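Local coordinates for protein trans-4-hydroxy-L-proline dehydratase (Clostridioides difficile 70-100-2010, PDB 6VXC) that uses a glycyl radical to dehydrate trans-4-hydroxy-L-proline to (S)-1-pyrroline-5-carboxylate in the anaerobic degradation of hydroxyproline, at residues Glu40-Ser44 and Asn124-Ser128; Val116-Arg120 and Pro344-Gly348; Leu467-Met471 and Met520-Lys524; Thr567-Val573 and Glu657-Leu663. All blocks are in the same frame, centred on the assembly; numbering follows the deposited sequence.

Interaction 1: Glu40-Ser44 and Asn124-Ser128; sequences EPHIS and NFSVS
Ile43 and Val127 meet at their branch ends, CD1 of Ile43 lying 3.7 Å from CG1 of Val127, on the tightly packed side. The chi1 of Ile43 (70°) sets CG1 between the backbone N and the carbonyl carbon, which sends CD1 to the valine and lets CG2 rest against Phe125 CB. Pro41 adds a rigid apolar ring: its CB sits over one face of Phe125, 4.1 Å from CD2. Two backbone bonds lie beside this cluster. Ser126 N reaches Pro41 O at 2.9 Å in an almost straight bond (178°), and Ile43 N reaches Ser126 O at 3.1 Å. Proline suits this place, having no backbone N-H to satisfy while its carbonyl accepts from Ser126.

The other side is polar and wetter. One water donates to Pro41 O (2.7 Å) and bonds Ser126 OG; a second donates to Ile43 O and Ser126 O while accepting from Ser128 N. His42 CB touches Ser126, while ND1 of its ring gives a bond of 2.8 Å to Glu40 O and NE2 bonds Asp95. The arrangement is a single beta bridge joining strand 42-44, which also pairs with strand 99-101, to a loop that ends in the serine N-cap of helix 129-143.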
loop_
_atom_site.group_PDB
_atom_site.type_symbol
_atom_site.label_atom_id
_atom_site.label_comp_id
_atom_site.label_asym_id
_atom_site.label_seq_id
_atom_site.Cartn_x
_atom_site.Cartn_y
_atom_site.Cartn_z
ATOM N N GLU A 40 12.026 -18.377 7.312
ATOM C CA GLU A 40 10.670 -18.913 7.216
ATOM C C GLU A 40 9.658 -17.971 7.870
ATOM O O GLU A 40 9.880 -17.492 8.980
ATOM C CB GLU A 40 10.580 -20.288 7.878
ATOM C CG GLU A 40 11.314 -21.408 7.126
ATOM C CD GLU A 40 10.628 -21.797 5.808
ATOM O OE1 GLU A 40 9.755 -22.692 5.835
ATOM O OE2 GLU A 40 10.951 -21.210 4.745
ATOM N N PRO A 41 8.538 -17.693 7.211
ATOM C CA PRO A 41 7.515 -16.832 7.827
ATOM C C PRO A 41 6.898 -17.489 9.061
ATOM O O PRO A 41 6.465 -18.641 9.014
ATOM C CB PRO A 41 6.482 -16.636 6.707
ATOM C CG PRO A 41 6.725 -17.701 5.739
ATOM C CD PRO A 41 8.127 -18.225 5.902
ATOM N N HIS A 42 6.847 -16.733 10.156
ATOM C CA HIS A 42 6.353 -17.219 11.438
ATOM C C HIS A 42 5.900 -16.023 12.268
ATOM O O HIS A 42 6.237 -14.874 11.973
ATOM C CB HIS A 42 7.438 -18.009 12.179
ATOM C CG HIS A 42 8.621 -17.176 12.571
ATOM N ND1 HIS A 42 9.579 -16.768 11.666
ATOM C CD2 HIS A 42 8.994 -16.658 13.768
ATOM C CE1 HIS A 42 10.490 -16.041 12.286
ATOM N NE2 HIS A 42 10.163 -15.961 13.563
ATOM N N ILE A 43 5.149 -16.301 13.323
ATOM C CA ILE A 43 4.696 -15.237 14.211
ATOM C C ILE A 43 5.569 -15.212 15.463
ATOM O O ILE A 43 6.110 -16.232 15.910
ATOM C CB ILE A 43 3.197 -15.345 14.576
ATOM C CG1 ILE A 43 2.914 -16.516 15.497
ATOM C CG2 ILE A 43 2.338 -15.480 13.330
ATOM C CD1 ILE A 43 1.526 -16.426 16.102
ATOM N N SER A 44 5.767 -14.003 15.977
ATOM C CA SER A 44 6.512 -13.722 17.196
ATOM C C SER A 44 5.531 -13.161 18.217
ATOM O O SER A 44 4.919 -12.114 17.977
ATOM C CB SER A 44 7.649 -12.735 16.929
ATOM O OG SER A 44 8.274 -12.307 18.130
ATOM N N ASN A 124 1.250 -18.520 4.167
ATOM C CA ASN A 124 1.197 -19.151 5.477
ATOM C C ASN A 124 2.233 -18.542 6.407
ATOM O O ASN A 124 3.263 -18.030 5.973
ATOM C CB ASN A 124 1.441 -20.654 5.360
ATOM C CG ASN A 124 2.759 -20.968 4.685
ATOM O OD1 ASN A 124 2.917 -20.733 3.491
ATOM N ND2 ASN A 124 3.713 -21.490 5.445
ATOM N N PHE A 125 1.917 -18.573 7.702
ATOM C CA PHE A 125 2.828 -18.201 8.779
ATOM C C PHE A 125 2.879 -19.348 9.779
ATOM O O PHE A 125 1.828 -19.801 10.255
ATOM C CB PHE A 125 2.356 -16.934 9.495
ATOM C CG PHE A 125 2.588 -15.666 8.738
ATOM C CD1 PHE A 125 1.723 -15.280 7.721
ATOM C CD2 PHE A 125 3.642 -14.830 9.077
ATOM C CE1 PHE A 125 1.922 -14.104 7.038
ATOM C CE2 PHE A 125 3.851 -13.649 8.396
ATOM C CZ PHE A 125 2.985 -13.280 7.379
ATOM N N SER A 126 4.083 -19.785 10.138
ATOM C CA SER A 126 4.212 -20.852 11.122
ATOM C C SER A 126 3.925 -20.313 12.514
ATOM O O SER A 126 4.411 -19.246 12.886
ATOM C CB SER A 126 5.607 -21.463 11.078
ATOM O OG SER A 126 5.742 -22.235 9.903
ATOM N N VAL A 127 3.127 -21.053 13.279
ATOM C CA VAL A 127 2.797 -20.711 14.658
ATOM C C VAL A 127 3.364 -21.819 15.535
ATOM O O VAL A 127 2.836 -22.933 15.555
ATOM C CB VAL A 127 1.282 -20.565 14.863
ATOM C CG1 VAL A 127 0.970 -20.082 16.278
ATOM C CG2 VAL A 127 0.694 -19.628 13.818
ATOM N N SER A 128 4.443 -21.522 16.244
ATOM C CA SER A 128 5.041 -22.507 17.127
ATOM C C SER A 128 4.059 -22.870 18.231
ATOM O O SER A 128 3.131 -22.118 18.549
ATOM C CB SER A 128 6.332 -21.967 17.732
ATOM O OG SER A 128 6.044 -20.889 18.609
HETATM O O HOH W 1 6.917 -21.018 7.767
HETATM O O HOH W 2 5.901 -18.931 15.774
#

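Interaction 2: Val116-Arg120 and Pro344-Gly348; sequences VMHNR and PPKVG
Met117 and Pro345 bury an apolar patch between the end of a helix and an extended loop. The thioether does the touching: SD of Met117 lies 3.7 Å from Pro345 CB, and CE is 3.8 Å from that same CB. With chi1 at 68° and chi2 extended, the methionine reaches out from the helix before a bend at chi3 swings its methyl across the proline, where CE also comes within 4.1 Å of Val347 CG1. A flexible, unbranched thioether fits well against the stiff pyrrolidine ring, which packs on Phe125 too.

Arg120 is the first residue past helix 111-119 to leave helical backbone angles, so the C-terminal end of the helix is held against the loop that leads into helix 348-353. Its guanidinium reaches the carbonyl oxygen of Lys346: NH2 bonds Lys346 O, though the modelled distance is doubtfully short, and NH1 adds a weak bond to the same oxygen. NH1 also bonds Ile123 O. Met117 CA covers part of one guanidinium face, and Val347 CG1 lies at its edge, 3.5 Å from NH2, so an apolar rim borders the charge. The side chain of Lys346 leaves in another direction; its NZ bonds the carbonyl oxygens of Ser354 and Thr356, and the side chain comes to about 10 Å from that of Cys454, by similarity the radical-bearing cysteine.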
loop_
_atom_site.group_PDB
_atom_site.type_symbol
_atom_site.label_atom_id
_atom_site.label_comp_id
_atom_site.label_asym_id
_atom_site.label_seq_id
_atom_site.Cartn_x
_atom_site.Cartn_y
_atom_site.Cartn_z
ATOM N N VAL A 116 -5.537 -21.681 10.730
ATOM C CA VAL A 116 -5.668 -21.408 9.307
ATOM C C VAL A 116 -4.369 -20.833 8.741
ATOM O O VAL A 116 -3.898 -21.256 7.683
ATOM C CB VAL A 116 -6.863 -20.477 9.057
ATOM C CG1 VAL A 116 -6.827 -19.955 7.629
ATOM C CG2 VAL A 116 -8.162 -21.232 9.326
ATOM N N MET A 117 -3.774 -19.857 9.431
ATOM C CA MET A 117 -2.574 -19.229 8.883
ATOM C C MET A 117 -1.388 -20.185 8.892
ATOM O O MET A 117 -0.542 -20.133 7.997
ATOM C CB MET A 117 -2.259 -17.936 9.636
ATOM C CG MET A 117 -1.813 -18.099 11.064
ATOM S SD MET A 117 -1.418 -16.516 11.857
ATOM C CE MET A 117 -3.007 -15.692 11.835
ATOM N N HIS A 118 -1.338 -21.098 9.851
ATOM C CA HIS A 118 -0.256 -22.071 9.868
ATOM C C HIS A 118 -0.402 -23.064 8.723
ATOM O O HIS A 118 0.592 -23.472 8.118
ATOM C CB HIS A 118 -0.231 -22.800 11.210
ATOM C CG HIS A 118 0.891 -23.776 11.350
ATOM N ND1 HIS A 118 2.090 -23.453 11.945
ATOM C CD2 HIS A 118 1.005 -25.067 10.954
ATOM C CE1 HIS A 118 2.887 -24.507 11.923
ATOM N NE2 HIS A 118 2.252 -25.498 11.326
ATOM N N ASN A 119 -1.632 -23.456 8.404
ATOM C CA ASN A 119 -1.855 -24.550 7.479
ATOM C C ASN A 119 -2.318 -24.127 6.098
ATOM O O ASN A 119 -2.337 -24.972 5.208
ATOM C CB ASN A 119 -2.879 -25.529 8.068
ATOM C CG ASN A 119 -2.356 -26.239 9.279
ATOM O OD1 ASN A 119 -1.499 -27.097 9.160
ATOM N ND2 ASN A 119 -2.823 -25.850 10.459
ATOM N N ARG A 120 -2.635 -22.848 5.884
ATOM C CA ARG A 120 -3.135 -22.389 4.597
ATOM C C ARG A 120 -2.124 -22.637 3.473
ATOM O O ARG A 120 -0.912 -22.768 3.680
ATOM C CB ARG A 120 -3.491 -20.892 4.608
ATOM C CG ARG A 120 -2.342 -19.985 4.983
ATOM C CD ARG A 120 -2.580 -18.498 4.679
ATOM N NE ARG A 120 -3.584 -17.874 5.493
ATOM C CZ ARG A 120 -3.468 -16.710 6.120
ATOM N NH1 ARG A 120 -2.359 -15.975 6.049
ATOM N NH2 ARG A 120 -4.495 -16.289 6.823
ATOM N N PRO A 344 2.303 -8.346 8.792
ATOM C CA PRO A 344 1.814 -9.323 9.765
ATOM C C PRO A 344 0.613 -10.068 9.243
ATOM O O PRO A 344 -0.129 -9.570 8.372
ATOM C CB PRO A 344 1.474 -8.455 10.989
ATOM C CG PRO A 344 2.418 -7.310 10.890
ATOM C CD PRO A 344 2.522 -7.026 9.402
ATOM N N PRO A 345 0.358 -11.274 9.750
ATOM C CA PRO A 345 -0.597 -12.178 9.103
ATOM C C PRO A 345 -2.010 -11.611 9.022
ATOM O O PRO A 345 -2.508 -10.985 9.957
ATOM C CB PRO A 345 -0.550 -13.431 9.988
ATOM C CG PRO A 345 -0.032 -12.940 11.300
ATOM C CD PRO A 345 0.939 -11.859 10.965
ATOM N N LYS A 346 -2.644 -11.848 7.879
ATOM C CA LYS A 346 -4.018 -11.476 7.594
ATOM C C LYS A 346 -4.891 -12.720 7.473
ATOM O O LYS A 346 -4.429 -13.789 7.064
ATOM C CB LYS A 346 -4.094 -10.677 6.289
ATOM C CG LYS A 346 -3.097 -9.523 6.177
ATOM C CD LYS A 346 -2.696 -9.306 4.697
ATOM C CE LYS A 346 -1.586 -8.278 4.559
ATOM N NZ LYS A 346 -0.937 -8.289 3.221
ATOM N N VAL A 347 -6.173 -12.564 7.792
ATOM C CA VAL A 347 -7.161 -13.614 7.603
ATOM C C VAL A 347 -8.384 -13.005 6.942
ATOM O O VAL A 347 -8.487 -11.790 6.772
ATOM C CB VAL A 347 -7.554 -14.315 8.921
ATOM C CG1 VAL A 347 -6.368 -15.068 9.500
ATOM C CG2 VAL A 347 -8.134 -13.306 9.935
ATOM N N GLY A 348 -9.301 -13.877 6.540
ATOM C CA GLY A 348 -10.579 -13.416 6.023
ATOM C C GLY A 348 -10.426 -12.486 4.838
ATOM O O GLY A 348 -9.581 -12.689 3.959
#

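Interaction 3: Leu467-Met471 and Met520-Lys524; sequences LTGYM and MIDIK
Lys524 NZ is held from several directions: it donates to Thr468 O at 2.8 Å, forms a salt bridge with Glu171 and bonds Thr170 O. Toward Thr468 it comes from above the carbonyl plane, 55° out of it. The lysine chain carries its charge to the strand by starting anti to the backbone N (chi1 174°) and bending once, at chi2; its CE then passes 3.6 Å from Thr468 OG1, a hydroxyl that bonds Tyr569 O. A long, flexible cation suits this place, because its buried charge is met by a carboxylate and carbonyls while its methylenes pack. Gly469, lacking CB, has its CA 4.1 Å from Lys524 NZ.

Beside this polar end Met471 supplies the apolar filling. Bent at both chi2 and chi3, it sets its SD 3.9 Å from Met520 CG and folds CE back to lie 3.7 Å from Ile521 CD1 and 3.8 Å from Lys524 CB. The axes of strand and helix segments are 11.0 Å apart and run nearly antiparallel (161°). Helix 506-538 thus packs on the parallel sheet as the return helix of a beta-alpha-beta crossover from strand 463-472 to strand 565-573, the kind of unit from which the alpha/beta barrel of glycyl radical enzymes is built.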
loop_
_atom_site.group_PDB
_atom_site.type_symbol
_atom_site.label_atom_id
_atom_site.label_comp_id
_atom_site.label_asym_id
_atom_site.label_seq_id
_atom_site.Cartn_x
_atom_site.Cartn_y
_atom_site.Cartn_z
ATOM N N LEU A 467 -6.561 5.118 3.271
ATOM C CA LEU A 467 -7.412 4.286 2.429
ATOM C C LEU A 467 -8.392 3.547 3.333
ATOM O O LEU A 467 -7.987 3.011 4.370
ATOM C CB LEU A 467 -6.570 3.283 1.640
ATOM C CG LEU A 467 -6.013 3.726 0.277
ATOM C CD1 LEU A 467 -5.298 5.048 0.386
ATOM C CD2 LEU A 467 -5.079 2.673 -0.289
ATOM N N THR A 468 -9.680 3.527 2.967
ATOM C CA THR A 468 -10.669 2.883 3.831
ATOM C C THR A 468 -11.205 1.559 3.293
ATOM O O THR A 468 -11.846 0.827 4.054
ATOM C CB THR A 468 -11.859 3.828 4.131
ATOM O OG1 THR A 468 -12.592 4.102 2.936
ATOM C CG2 THR A 468 -11.400 5.157 4.761
ATOM N N GLY A 469 -10.970 1.234 2.028
ATOM C CA GLY A 469 -11.388 -0.031 1.458
ATOM C C GLY A 469 -11.741 0.111 -0.013
ATOM O O GLY A 469 -12.021 1.196 -0.509
ATOM N N TYR A 470 -11.751 -1.031 -0.712
ATOM C CA TYR A 470 -12.101 -1.104 -2.134
ATOM C C TYR A 470 -13.622 -1.111 -2.317
ATOM O O TYR A 470 -14.363 -1.597 -1.465
ATOM C CB TYR A 470 -11.504 -2.368 -2.773
ATOM C CG TYR A 470 -10.012 -2.453 -2.598
ATOM C CD1 TYR A 470 -9.153 -1.751 -3.432
ATOM C CD2 TYR A 470 -9.469 -3.191 -1.565
ATOM C CE1 TYR A 470 -7.769 -1.806 -3.241
ATOM C CE2 TYR A 470 -8.100 -3.250 -1.357
ATOM C CZ TYR A 470 -7.249 -2.559 -2.201
ATOM O OH TYR A 470 -5.891 -2.619 -1.993
ATOM N N MET A 471 -14.075 -0.566 -3.446
ATOM C CA MET A 471 -15.489 -0.478 -3.789
ATOM C C MET A 471 -15.718 -1.251 -5.081
ATOM O O MET A 471 -15.081 -0.962 -6.098
ATOM C CB MET A 471 -15.921 0.984 -3.949
ATOM C CG MET A 471 -17.423 1.194 -4.190
ATOM S SD MET A 471 -18.462 0.641 -2.842
ATOM C CE MET A 471 -17.811 1.582 -1.462
ATOM N N MET A 520 -24.644 2.929 -1.871
ATOM C CA MET A 520 -23.539 2.109 -1.383
ATOM C C MET A 520 -22.426 2.979 -0.796
ATOM O O MET A 520 -21.802 2.608 0.209
ATOM C CB MET A 520 -23.027 1.218 -2.524
ATOM C CG MET A 520 -22.197 0.009 -2.084
ATOM S SD MET A 520 -23.004 -1.040 -0.842
ATOM C CE MET A 520 -24.543 -1.362 -1.678
ATOM N N ILE A 521 -22.164 4.134 -1.410
ATOM C CA ILE A 521 -21.185 5.059 -0.848
ATOM C C ILE A 521 -21.680 5.610 0.494
ATOM O O ILE A 521 -20.915 5.706 1.463
ATOM C CB ILE A 521 -20.858 6.185 -1.852
ATOM C CG1 ILE A 521 -20.232 5.618 -3.147
ATOM C CG2 ILE A 521 -19.922 7.216 -1.218
ATOM C CD1 ILE A 521 -19.020 4.750 -2.917
ATOM N N ASP A 522 -22.964 5.968 0.581
ATOM C CA ASP A 522 -23.506 6.414 1.865
ATOM C C ASP A 522 -23.287 5.360 2.950
ATOM O O ASP A 522 -22.882 5.687 4.070
ATOM C CB ASP A 522 -24.997 6.734 1.736
ATOM C CG ASP A 522 -25.270 8.159 1.276
ATOM O OD1 ASP A 522 -24.325 8.961 1.145
ATOM O OD2 ASP A 522 -26.458 8.484 1.053
ATOM N N ILE A 523 -23.548 4.086 2.633
ATOM C CA ILE A 523 -23.348 3.011 3.609
ATOM C C ILE A 523 -21.890 2.950 4.048
ATOM O O ILE A 523 -21.587 2.827 5.241
ATOM C CB ILE A 523 -23.800 1.661 3.028
ATOM C CG1 ILE A 523 -25.314 1.598 2.912
ATOM C CG2 ILE A 523 -23.264 0.493 3.873
ATOM C CD1 ILE A 523 -25.771 0.298 2.273
ATOM N N LYS A 524 -20.971 2.970 3.076
ATOM C CA LYS A 524 -19.543 2.865 3.370
ATOM C C LYS A 524 -19.062 4.041 4.212
ATOM O O LYS A 524 -18.300 3.867 5.163
ATOM C CB LYS A 524 -18.752 2.775 2.064
ATOM C CG LYS A 524 -17.229 2.809 2.211
ATOM C CD LYS A 524 -16.704 1.620 3.001
ATOM C CE LYS A 524 -15.176 1.569 2.957
ATOM N NZ LYS A 524 -14.607 0.655 3.979
#

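Interaction 4: Thr567-Val573 and Glu657-Leu663; sequences TRYIQGV and EYRVDML
Tyr569 runs alongside Arg659 on the neighbouring strand, both side chains pointing the same way. At its root CB lies 3.6 Å from Asp661 OD2, whose carboxylate is turned only 15° from the ring plane. Further out, CD2 passes Arg659 O, and CE2 meets Arg659 CB at 3.6 Å while Val660 O stands at the ring edge. The phenol OH ends the path on a water that donates to it at 2.8 Å and accepts from Arg659 NE. The guanidinium stands nearly upright to the ring (84°) and is steadied by a salt bridge from NH2 to Glu657 OE2 of 2.8 Å.

These strands lie parallel in the sheet of strands 463-472, 565-573 and 657-661, part of the alpha/beta barrel of the glycyl radical fold. Arg659 N bonds Arg568 O at 2.8 Å, Arg568 N bonds Glu657 O, and Gly572 N closes on Asp661 O. On the face of Arg568 and Tyr658, a CH-pi contact sets Arg568 CB 3.8 Å from the ring centroid of Tyr658. Ile570 CG1 reaches the same ring, so aliphatic and aromatic groups fill this helix-covered side. At the far end, Gly572 CA lies 4.0 Å from Met662 SD, a close approach that suits glycine. Gln571 CG touches Leu663 CD1; the leucine side chain is about 4 Å from those of Cys454 and Glu456, the probable radical cysteine and proton acceptor.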
loop_
_atom_site.group_PDB
_atom_site.type_symbol
_atom_site.label_atom_id
_atom_site.label_comp_id
_atom_site.label_asym_id
_atom_site.label_seq_id
_atom_site.Cartn_x
_atom_site.Cartn_y
_atom_site.Cartn_z
ATOM N N THR A 567 -6.808 13.587 4.362
ATOM C CA THR A 567 -7.675 13.060 3.325
ATOM C C THR A 567 -7.972 11.600 3.630
ATOM O O THR A 567 -7.221 10.931 4.334
ATOM C CB THR A 567 -7.032 13.189 1.926
ATOM O OG1 THR A 567 -5.762 12.541 1.943
ATOM C CG2 THR A 567 -6.833 14.646 1.535
ATOM N N ARG A 568 -9.083 11.119 3.078
ATOM C CA ARG A 568 -9.494 9.725 3.142
ATOM C C ARG A 568 -9.948 9.298 1.755
ATOM O O ARG A 568 -10.530 10.093 1.012
ATOM C CB ARG A 568 -10.644 9.510 4.147
ATOM C CG ARG A 568 -10.180 9.031 5.519
ATOM C CD ARG A 568 -11.286 8.990 6.569
ATOM N NE ARG A 568 -11.154 7.806 7.410
ATOM C CZ ARG A 568 -10.171 7.622 8.288
ATOM N NH1 ARG A 568 -9.224 8.538 8.428
ATOM N NH2 ARG A 568 -10.134 6.525 9.020
ATOM N N TYR A 569 -9.706 8.030 1.425
ATOM C CA TYR A 569 -9.958 7.508 0.095
ATOM C C TYR A 569 -10.846 6.269 0.156
ATOM O O TYR A 569 -10.792 5.484 1.103
ATOM C CB TYR A 569 -8.626 7.163 -0.625
ATOM C CG TYR A 569 -7.814 8.383 -1.010
ATOM C CD1 TYR A 569 -6.955 9.006 -0.103
ATOM C CD2 TYR A 569 -7.950 8.953 -2.271
ATOM C CE1 TYR A 569 -6.224 10.139 -0.466
ATOM C CE2 TYR A 569 -7.234 10.066 -2.628
ATOM C CZ TYR A 569 -6.379 10.657 -1.730
ATOM O OH TYR A 569 -5.680 11.774 -2.109
ATOM N N ILE A 570 -11.661 6.107 -0.876
ATOM C CA ILE A 570 -12.298 4.837 -1.215
ATOM C C ILE A 570 -11.757 4.420 -2.578
ATOM O O ILE A 570 -11.742 5.225 -3.510
ATOM C CB ILE A 570 -13.836 4.944 -1.217
ATOM C CG1 ILE A 570 -14.357 5.383 0.162
ATOM C CG2 ILE A 570 -14.474 3.616 -1.640
ATOM C CD1 ILE A 570 -15.828 5.655 0.175
ATOM N N GLN A 571 -11.250 3.196 -2.671
ATOM C CA GLN A 571 -10.529 2.741 -3.854
ATOM C C GLN A 571 -11.476 2.104 -4.874
ATOM O O GLN A 571 -12.054 1.046 -4.619
ATOM C CB GLN A 571 -9.425 1.767 -3.444
ATOM C CG GLN A 571 -8.460 2.241 -2.316
ATOM C CD GLN A 571 -8.809 1.787 -0.905
ATOM O OE1 GLN A 571 -9.359 2.552 -0.115
ATOM N NE2 GLN A 571 -8.520 0.536 -0.594
ATOM N N GLY A 572 -11.589 2.719 -6.049
ATOM C CA GLY A 572 -12.502 2.205 -7.070
ATOM C C GLY A 572 -11.888 1.037 -7.827
ATOM O O GLY A 572 -10.770 1.132 -8.336
ATOM N N VAL A 573 -12.619 -0.074 -7.901
ATOM C CA VAL A 573 -12.137 -1.269 -8.577
ATOM C C VAL A 573 -13.062 -1.586 -9.744
ATOM O O VAL A 573 -14.291 -1.539 -9.611
ATOM C CB VAL A 573 -12.044 -2.484 -7.629
ATOM C CG1 VAL A 573 -11.577 -3.723 -8.396
ATOM C CG2 VAL A 573 -11.101 -2.201 -6.493
ATOM N N GLU A 657 -11.239 15.778 3.987
ATOM C CA GLU A 657 -12.294 15.432 3.042
ATOM C C GLU A 657 -11.964 14.118 2.343
ATOM O O GLU A 657 -10.814 13.666 2.318
ATOM C CB GLU A 657 -12.505 16.525 1.996
ATOM C CG GLU A 657 -11.427 16.553 0.946
ATOM C CD GLU A 657 -11.666 17.579 -0.164
ATOM O OE1 GLU A 657 -12.687 18.309 -0.115
ATOM O OE2 GLU A 657 -10.813 17.657 -1.081
ATOM N N TYR A 658 -13.000 13.517 1.761
ATOM C CA TYR A 658 -12.852 12.307 0.974
ATOM C C TYR A 658 -12.408 12.644 -0.439
ATOM O O TYR A 658 -12.755 13.697 -0.990
ATOM C CB TYR A 658 -14.164 11.510 0.924
ATOM C CG TYR A 658 -14.272 10.587 2.087
ATOM C CD1 TYR A 658 -14.767 11.040 3.306
ATOM C CD2 TYR A 658 -13.827 9.278 2.000
ATOM C CE1 TYR A 658 -14.842 10.216 4.379
ATOM C CE2 TYR A 658 -13.897 8.431 3.089
ATOM C CZ TYR A 658 -14.407 8.916 4.275
ATOM O OH TYR A 658 -14.472 8.096 5.362
ATOM N N ARG A 659 -11.596 11.755 -1.000
ATOM C CA ARG A 659 -11.169 11.833 -2.385
ATOM C C ARG A 659 -11.128 10.416 -2.956
ATOM O O ARG A 659 -11.396 9.436 -2.265
ATOM C CB ARG A 659 -9.815 12.548 -2.510
ATOM C CG ARG A 659 -9.801 13.981 -1.908
ATOM C CD ARG A 659 -8.517 14.751 -2.236
ATOM N NE ARG A 659 -8.454 15.049 -3.663
ATOM C CZ ARG A 659 -9.181 15.983 -4.268
ATOM N NH1 ARG A 659 -9.056 16.176 -5.580
ATOM N NH2 ARG A 659 -10.012 16.741 -3.560
ATOM N N VAL A 660 -10.733 10.303 -4.215
ATOM C CA VAL A 660 -10.932 9.086 -4.981
ATOM C C VAL A 660 -9.589 8.624 -5.538
ATOM O O VAL A 660 -8.746 9.452 -5.890
ATOM C CB VAL A 660 -11.986 9.396 -6.070
ATOM C CG1 VAL A 660 -11.564 9.014 -7.429
ATOM C CG2 VAL A 660 -13.393 8.876 -5.647
ATOM N N ASP A 661 -9.366 7.304 -5.549
ATOM C CA ASP A 661 -8.255 6.689 -6.274
ATOM C C ASP A 661 -8.725 5.358 -6.869
ATOM O O ASP A 661 -9.828 4.884 -6.584
ATOM C CB ASP A 661 -6.993 6.528 -5.380
ATOM C CG ASP A 661 -7.230 5.701 -4.120
ATOM O OD1 ASP A 661 -8.217 4.949 -4.092
ATOM O OD2 ASP A 661 -6.411 5.787 -3.150
ATOM N N MET A 662 -7.880 4.755 -7.716
ATOM C CA MET A 662 -8.267 3.594 -8.520
ATOM C C MET A 662 -7.136 2.570 -8.510
ATOM O O MET A 662 -6.197 2.675 -9.310
ATOM C CB MET A 662 -8.595 4.027 -9.942
ATOM C CG MET A 662 -9.442 5.291 -9.981
ATOM S SD MET A 662 -11.176 4.898 -9.749
ATOM C CE MET A 662 -11.491 4.184 -11.355
ATOM N N LEU A 663 -7.236 1.580 -7.627
ATOM C CA LEU A 663 -6.279 0.482 -7.568
ATOM C C LEU A 663 -6.958 -0.726 -6.933
ATOM O O LEU A 663 -7.952 -0.576 -6.218
ATOM C CB LEU A 663 -5.008 0.876 -6.790
ATOM C CG LEU A 663 -4.873 1.345 -5.327
ATOM C CD1 LEU A 663 -5.772 2.516 -5.031
ATOM C CD2 LEU A 663 -5.027 0.251 -4.299
HETATM O O HOH W 3 -5.778 13.626 -4.242
#

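How the interactions relate
The four contacts form two pairs. Interactions 1 and 2 have centres 9 Å apart and share the region around helix 111-119: Phe125 N bonds Met117 O and Val127 N bonds His118 ND1, while their segments alternate along the chain. Interactions 3 and 4, also with centres 9 Å apart, follow later in sequence and join at one parallel sheet, where strands 463-472 and 565-573 are neighbours; Met471 N bonds Gln571 O. The pairs do not touch, the nearest atoms of interactions 2 and 3 being about 9 Å apart. Thus the first pair lies where strand 42-44, helix 111-119 and nearby loops meet, and the second in the barrel's sheet and helix layer, interaction 4 reaching the active-site residues.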